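PDB 6QM2: type II restriction enzyme NlaIV from Neisseria lactamica, which recognises the double-stranded DNA sequence 5'-GGNNCC-3' and cuts it in the middle, leaving blunt ends with terminal 5'-phosphates. Local coordinates for residues A[215-218]-A[219-223]; A[233-236]-A[237-240]. All blocks are in the same frame, centred on the assembly; numbering follows the deposited sequence.

Contact 1. Residues A[215-218]-A[219-223]; sequences WKRK and FEEAY
Trp215 and Phe219 both turn CG away from the backbone N, with chi1 at 176° for Phe219, and this shared choice makes their rings neighbours that lean in the same direction, one helical turn apart. The planes are tilted by just 5° but displaced so far that little of one ring covers the other. What the indole receives over one face is therefore mainly the CB of Phe219, a CH-pi contact in which that carbon lies 3.8 Å from CZ3 of Trp215. Val195 and Val202 of helix 191-204 and Ile114 of helix 107-116 bury this aromatic side. Elsewhere the pairing is ionic. Lys216 bends at its last torsion and brings NZ to 3.0 Å from OE2 of Glu220, above the carboxylate plane; both atoms also bond to the backbone of Ile233, NZ to its O and OE2 to its N. On the exposed surface, Arg217 NH1 meets Glu221 OE1 on the syn side at 2.9 Å. The oxygen lies in the guanidinium plane, although the two flat groups are turned 60° apart. Beneath these side chains the backbone bonds run from residue i+4 back to i, as from Glu220 N to Lys216 O at 3.0 Å. Such i to i+4 pairing, with an aromatic face buried and a charged face turned to solvent, is that of an amphipathic alpha-helix, here the first turns of helix 215-227.

Contact 2. Residues A[233-236]-A[237-240]; sequences IPRW and HEIA
The start of a short helix near the C-terminus, with Arg235 at its N-cap position, brings Trp236 against Ile239 and Ala240 and pairs Arg235 with Glu238. The indole is the main apolar element. Ala240 places its CB over one face of Trp236, offset toward the rim and 3.8 Å from CE2, as a CH-pi contact with the five-membered ring. Ile239 crosses the indole at about a right angle and touches its benzo part, CD1 lying 3.7 Å from CE3 of Trp236. A chi1 of 60° tucks CG1 of Ile239 in between the two backbone branches, and CD1 at its end reaches the indole. The same branch tip, CD1, also reaches Pro234, whose CG is 4.0 Å away, so one methyl joins the proline before the cap to the tryptophan after it.

The polar side faces outward. Arg235 bends at chi3 and Glu238 at chi2, and the two folded chains meet with NH1 of Arg235 2.7 Å from OE1 of Glu238; the guanidinium and carboxylate planes stand 59° apart. Beside this salt bridge, the other terminal nitrogen, NH2 of Arg235, lies 3.6 Å from CB of His237, and the two side chains run in the same direction. Backbone bonding is modest: weak bonds join Glu238 N to Arg235 O, and Ile239 N and Ala240 N both to Trp236 O.

Helix 236-239 follows helix 215-227 through a loop and packs near helix 191-204, where Ser196 OG hydrogen-bonds to Pro234 O and Ser196 touches Trp236, while Asp193 meets Ile239. Ser154, Ala159, Phe188 and Tyr243, all from loops, also touch Trp236.

Contacts 1 and 2 illustrate how local pairing depends on place. Both combine a buried tryptophan with charged pairs nearer solvent, and both rest on helix 191-204, yet contact 1 lies within a regular helix and is partly buried, whereas contact 2 is a surface contact at a helix start. The i to i+4 backbone bonding of 215-223 gives way to weak bonds in 233-240. The two also meet: the backbone of Ile233 is bonded to the Lys216-Glu220 pair, and the Ile233 side chain packs on Phe219. The inner salt bridge of contact 1 thus links helix 215-227 to the loop that leads into helix 236-239.

Contact 1. Residues A[215-218]-A[219-223]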
ATOM      1  N   TRP A 215     -24.136  18.782 -25.565  1.00111.21           N
ATOM      2  CA  TRP A 215     -23.085  17.741 -25.581  1.00104.89           C
ATOM      3  C   TRP A 215     -22.892  16.991 -26.908  1.00106.68           C
ATOM      4  O   TRP A 215     -21.755  16.810 -27.348  1.00105.42           O
ATOM      5  CB  TRP A 215     -23.313  16.711 -24.451  1.00 98.92           C
ATOM      6  CG  TRP A 215     -22.057  16.018 -24.020  1.00 90.08           C
ATOM      7  CD1 TRP A 215     -21.263  16.362 -22.969  1.00 88.03           C
ATOM      8  CD2 TRP A 215     -21.441  14.879 -24.637  1.00 85.05           C
ATOM      9  NE1 TRP A 215     -20.184  15.511 -22.887  1.00 86.39           N
ATOM     10  CE2 TRP A 215     -20.266  14.594 -23.900  1.00 85.93           C
ATOM     11  CE3 TRP A 215     -21.763  14.073 -25.738  1.00 84.61           C
ATOM     12  CZ2 TRP A 215     -19.413  13.532 -24.229  1.00 85.27           C
ATOM     13  CZ3 TRP A 215     -20.912  13.019 -26.070  1.00 85.72           C
ATOM     14  CH2 TRP A 215     -19.750  12.758 -25.314  1.00 86.92           C
ATOM     15  N   LYS A 216     -23.990  16.548 -27.524  1.00111.25           N
ATOM     16  CA  LYS A 216     -23.929  15.749 -28.762  1.00117.39           C
ATOM     17  C   LYS A 216     -23.305  16.539 -29.910  1.00118.40           C
ATOM     18  O   LYS A 216     -22.376  16.061 -30.564  1.00112.73           O
ATOM     19  CB  LYS A 216     -25.331  15.278 -29.166  1.00124.31           C
ATOM     20  CG  LYS A 216     -25.388  14.329 -30.363  1.00127.75           C
ATOM     21  CD  LYS A 216     -26.827  14.120 -30.831  1.00136.56           C
ATOM     22  CE  LYS A 216     -26.906  13.747 -32.306  1.00141.77           C
ATOM     23  NZ  LYS A 216     -26.161  12.495 -32.608  1.00148.89           N
ATOM     24  N   ARG A 217     -23.831  17.743 -30.141  1.00120.79           N
ATOM     25  CA  ARG A 217     -23.342  18.630 -31.201  1.00124.16           C
ATOM     26  C   ARG A 217     -21.877  18.993 -30.951  1.00113.47           C
ATOM     27  O   ARG A 217     -21.028  18.799 -31.823  1.00110.26           O
ATOM     28  CB  ARG A 217     -24.215  19.894 -31.292  1.00136.04           C
ATOM     29  CG  ARG A 217     -23.963  20.778 -32.515  1.00146.55           C
ATOM     30  CD  ARG A 217     -24.800  22.058 -32.489  1.00154.62           C
ATOM     31  NE  ARG A 217     -24.567  22.860 -31.279  1.00167.98           N
ATOM     32  CZ  ARG A 217     -23.525  23.675 -31.060  1.00168.56           C
ATOM     33  NH1 ARG A 217     -22.564  23.840 -31.970  1.00170.66           N
ATOM     34  NH2 ARG A 217     -23.440  24.339 -29.906  1.00162.68           N
ATOM     35  N   LYS A 218     -21.585  19.481 -29.746  1.00105.59           N
ATOM     36  CA  LYS A 218     -20.219  19.857 -29.361  1.00105.83           C
ATOM     37  C   LYS A 218     -19.208  18.730 -29.567  1.00101.57           C
ATOM     38  O   LYS A 218     -18.074  18.988 -29.974  1.00101.86           O
ATOM     39  CB  LYS A 218     -20.162  20.330 -27.901  1.00108.30           C
ATOM     40  CG  LYS A 218     -20.858  21.660 -27.660  1.00115.05           C
ATOM     41  CD  LYS A 218     -20.462  22.293 -26.335  1.00118.86           C
ATOM     42  CE  LYS A 218     -19.044  22.843 -26.373  1.00125.45           C
ATOM     43  NZ  LYS A 218     -18.819  23.850 -25.303  1.00129.81           N
ATOM     44  N   PHE A 219     -19.618  17.494 -29.285  1.00 98.24           N
ATOM     45  CA  PHE A 219     -18.752  16.335 -29.496  1.00 96.22           C
ATOM     46  C   PHE A 219     -18.549  16.026 -30.982  1.00101.61           C
ATOM     47  O   PHE A 219     -17.421  15.756 -31.409  1.00 98.66           O
ATOM     48  CB  PHE A 219     -19.284  15.080 -28.793  1.00 90.20           C
ATOM     49  CG  PHE A 219     -18.456  13.862 -29.071  1.00 84.87           C
ATOM     50  CD1 PHE A 219     -17.293  13.627 -28.353  1.00 84.34           C
ATOM     51  CD2 PHE A 219     -18.794  12.987 -30.102  1.00 83.39           C
ATOM     52  CE1 PHE A 219     -16.497  12.521 -28.631  1.00 84.40           C
ATOM     53  CE2 PHE A 219     -18.002  11.881 -30.389  1.00 82.24           C
ATOM     54  CZ  PHE A 219     -16.852  11.646 -29.651  1.00 83.28           C
ATOM     55  N   GLU A 220     -19.639  16.026 -31.751  1.00107.01           N
ATOM     56  CA  GLU A 220     -19.577  15.674 -33.178  1.00109.29           C
ATOM     57  C   GLU A 220     -18.756  16.674 -34.000  1.00108.62           C
ATOM     58  O   GLU A 220     -18.063  16.274 -34.938  1.00109.52           O
ATOM     59  CB  GLU A 220     -20.985  15.496 -33.770  1.00112.92           C
ATOM     60  CG  GLU A 220     -21.656  14.192 -33.352  1.00116.87           C
ATOM     61  CD  GLU A 220     -23.040  13.989 -33.956  1.00122.02           C
ATOM     62  OE1 GLU A 220     -23.681  14.981 -34.366  1.00129.15           O
ATOM     63  OE2 GLU A 220     -23.499  12.826 -34.007  1.00120.50           O
ATOM     64  N   GLU A 221     -18.831  17.958 -33.641  1.00108.00           N
ATOM     65  CA  GLU A 221     -17.985  18.996 -34.249  1.00111.88           C
ATOM     66  C   GLU A 221     -16.516  18.822 -33.883  1.00107.91           C
ATOM     67  O   GLU A 221     -15.634  18.963 -34.736  1.00110.34           O
ATOM     68  CB  GLU A 221     -18.452  20.392 -33.837  1.00118.22           C
ATOM     69  CG  GLU A 221     -19.764  20.796 -34.490  1.00130.99           C
ATOM     70  CD  GLU A 221     -20.332  22.098 -33.950  1.00142.45           C
ATOM     71  OE1 GLU A 221     -21.489  22.416 -34.303  1.00151.83           O
ATOM     72  OE2 GLU A 221     -19.638  22.800 -33.179  1.00147.96           O
ATOM     73  N   ALA A 222     -16.263  18.520 -32.614  1.00103.67           N
ATOM     74  CA  ALA A 222     -14.911  18.257 -32.131  1.00 98.29           C
ATOM     75  C   ALA A 222     -14.307  17.006 -32.759  1.00 94.77           C
ATOM     76  O   ALA A 222     -13.122  16.990 -33.076  1.00 94.50           O
ATOM     77  CB  ALA A 222     -14.903  18.139 -30.621  1.00 99.42           C
ATOM     78  N   TYR A 223     -15.105  15.956 -32.934  1.00 95.90           N
ATOM     79  CA  TYR A 223     -14.620  14.756 -33.625  1.00 97.88           C
ATOM     80  C   TYR A 223     -14.260  15.085 -35.073  1.00102.73           C
ATOM     81  O   TYR A 223     -13.250  14.598 -35.587  1.00101.78           O
ATOM     82  CB  TYR A 223     -15.642  13.615 -33.581  1.00 95.00           C
ATOM     83  CG  TYR A 223     -15.035  12.273 -33.922  1.00 94.19           C
ATOM     84  CD1 TYR A 223     -14.421  11.494 -32.939  1.00 96.00           C
ATOM     85  CD2 TYR A 223     -15.055  11.787 -35.226  1.00 94.69           C
ATOM     86  CE1 TYR A 223     -13.850  10.266 -33.246  1.00 96.98           C
ATOM     87  CE2 TYR A 223     -14.489  10.561 -35.546  1.00 95.91           C
ATOM     88  CZ  TYR A 223     -13.886   9.801 -34.554  1.00 98.33           C
ATOM     89  OH  TYR A 223     -13.320   8.582 -34.866  1.00 99.55           O
TER

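Contact 2. Residues A[233-236]-A[237-240]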
ATOM      1  N   ILE A 233     -23.465   9.769 -33.637  1.00106.78           N
ATOM      2  CA  ILE A 233     -23.720   9.165 -32.332  1.00104.02           C
ATOM      3  C   ILE A 233     -25.214   8.855 -32.246  1.00100.63           C
ATOM      4  O   ILE A 233     -26.027   9.777 -32.256  1.00102.79           O
ATOM      5  CB  ILE A 233     -23.319  10.116 -31.173  1.00102.04           C
ATOM      6  CG1 ILE A 233     -21.843  10.537 -31.292  1.00102.71           C
ATOM      7  CG2 ILE A 233     -23.602   9.478 -29.814  1.00100.51           C
ATOM      8  CD1 ILE A 233     -20.850   9.390 -31.375  1.00102.75           C
ATOM      9  N   PRO A 234     -25.589   7.565 -32.162  1.00 99.93           N
ATOM     10  CA  PRO A 234     -27.023   7.263 -32.044  1.00101.11           C
ATOM     11  C   PRO A 234     -27.612   7.719 -30.709  1.00101.61           C
ATOM     12  O   PRO A 234     -26.869   7.903 -29.742  1.00 99.38           O
ATOM     13  CB  PRO A 234     -27.074   5.738 -32.165  1.00101.06           C
ATOM     14  CG  PRO A 234     -25.728   5.270 -31.736  1.00 99.68           C
ATOM     15  CD  PRO A 234     -24.762   6.342 -32.143  1.00 99.92           C
ATOM     16  N   ARG A 235     -28.928   7.926 -30.672  1.00107.87           N
ATOM     17  CA  ARG A 235     -29.623   8.212 -29.412  1.00113.15           C
ATOM     18  C   ARG A 235     -29.563   6.959 -28.547  1.00109.58           C
ATOM     19  O   ARG A 235     -29.713   5.850 -29.059  1.00111.54           O
ATOM     20  CB  ARG A 235     -31.079   8.618 -29.646  1.00122.48           C
ATOM     21  CG  ARG A 235     -31.263  10.013 -30.230  1.00135.60           C
ATOM     22  CD  ARG A 235     -32.699  10.521 -30.074  1.00150.24           C
ATOM     23  NE  ARG A 235     -33.704   9.527 -30.491  1.00163.96           N
ATOM     24  CZ  ARG A 235     -34.599   8.906 -29.704  1.00165.18           C
ATOM     25  NH1 ARG A 235     -35.437   8.023 -30.249  1.00165.02           N
ATOM     26  NH2 ARG A 235     -34.691   9.145 -28.390  1.00160.35           N
ATOM     27  N   TRP A 236     -29.321   7.134 -27.249  1.00106.31           N
ATOM     28  CA  TRP A 236     -29.182   5.996 -26.329  1.00104.23           C
ATOM     29  C   TRP A 236     -30.469   5.179 -26.237  1.00106.03           C
ATOM     30  O   TRP A 236     -30.419   3.949 -26.189  1.00106.05           O
ATOM     31  CB  TRP A 236     -28.759   6.464 -24.934  1.00 98.20           C
ATOM     32  CG  TRP A 236     -28.668   5.350 -23.925  1.00 94.27           C
ATOM     33  CD1 TRP A 236     -29.433   5.195 -22.804  1.00 95.02           C
ATOM     34  CD2 TRP A 236     -27.774   4.233 -23.958  1.00 89.65           C
ATOM     35  NE1 TRP A 236     -29.061   4.057 -22.128  1.00 93.74           N
ATOM     36  CE2 TRP A 236     -28.045   3.446 -22.815  1.00 90.66           C
ATOM     37  CE3 TRP A 236     -26.762   3.824 -24.833  1.00 90.59           C
ATOM     38  CZ2 TRP A 236     -27.344   2.271 -22.526  1.00 90.99           C
ATOM     39  CZ3 TRP A 236     -26.060   2.651 -24.546  1.00 92.26           C
ATOM     40  CH2 TRP A 236     -26.358   1.889 -23.401  1.00 92.03           C
ATOM     41  N   HIS A 237     -31.607   5.868 -26.227  1.00107.94           N
ATOM     42  CA  HIS A 237     -32.918   5.215 -26.182  1.00115.79           C
ATOM     43  C   HIS A 237     -33.105   4.158 -27.285  1.00111.46           C
ATOM     44  O   HIS A 237     -33.663   3.094 -27.026  1.00109.38           O
ATOM     45  CB  HIS A 237     -34.037   6.261 -26.257  1.00126.52           C
ATOM     46  CG  HIS A 237     -35.390   5.724 -25.908  1.00137.22           C
ATOM     47  ND1 HIS A 237     -35.825   5.596 -24.606  1.00141.68           N
ATOM     48  CD2 HIS A 237     -36.405   5.282 -26.691  1.00139.90           C
ATOM     49  CE1 HIS A 237     -37.048   5.099 -24.601  1.00142.01           C
ATOM     50  NE2 HIS A 237     -37.424   4.900 -25.853  1.00140.85           N
ATOM     51  N   GLU A 238     -32.626   4.450 -28.494  1.00112.43           N
ATOM     52  CA  GLU A 238     -32.717   3.509 -29.621  1.00117.41           C
ATOM     53  C   GLU A 238     -31.847   2.260 -29.447  1.00116.26           C
ATOM     54  O   GLU A 238     -32.272   1.165 -29.811  1.00122.47           O
ATOM     55  CB  GLU A 238     -32.357   4.197 -30.951  1.00125.35           C
ATOM     56  CG  GLU A 238     -33.328   5.287 -31.398  1.00134.52           C
ATOM     57  CD  GLU A 238     -34.752   4.786 -31.599  1.00145.08           C
ATOM     58  OE1 GLU A 238     -35.694   5.499 -31.188  1.00149.51           O
ATOM     59  OE2 GLU A 238     -34.937   3.679 -32.154  1.00154.13           O
ATOM     60  N   ILE A 239     -30.643   2.424 -28.898  1.00112.43           N
ATOM     61  CA  ILE A 239     -29.666   1.321 -28.802  1.00110.30           C
ATOM     62  C   ILE A 239     -29.563   0.657 -27.425  1.00107.25           C
ATOM     63  O   ILE A 239     -28.877  -0.360 -27.288  1.00103.96           O
ATOM     64  CB  ILE A 239     -28.246   1.756 -29.248  1.00112.81           C
ATOM     65  CG1 ILE A 239     -27.699   2.913 -28.395  1.00113.89           C
ATOM     66  CG2 ILE A 239     -28.254   2.139 -30.719  1.00113.70           C
ATOM     67  CD1 ILE A 239     -26.190   3.024 -28.434  1.00114.26           C
ATOM     68  N   ALA A 240     -30.235   1.222 -26.420  1.00106.82           N
ATOM     69  CA  ALA A 240     -30.156   0.719 -25.039  1.00106.88           C
ATOM     70  C   ALA A 240     -30.467  -0.769 -24.917  1.00105.41           C
ATOM     71  O   ALA A 240     -29.788  -1.474 -24.172  1.00106.96           O
ATOM     72  CB  ALA A 240     -31.074   1.518 -24.120  1.00107.24           C
TER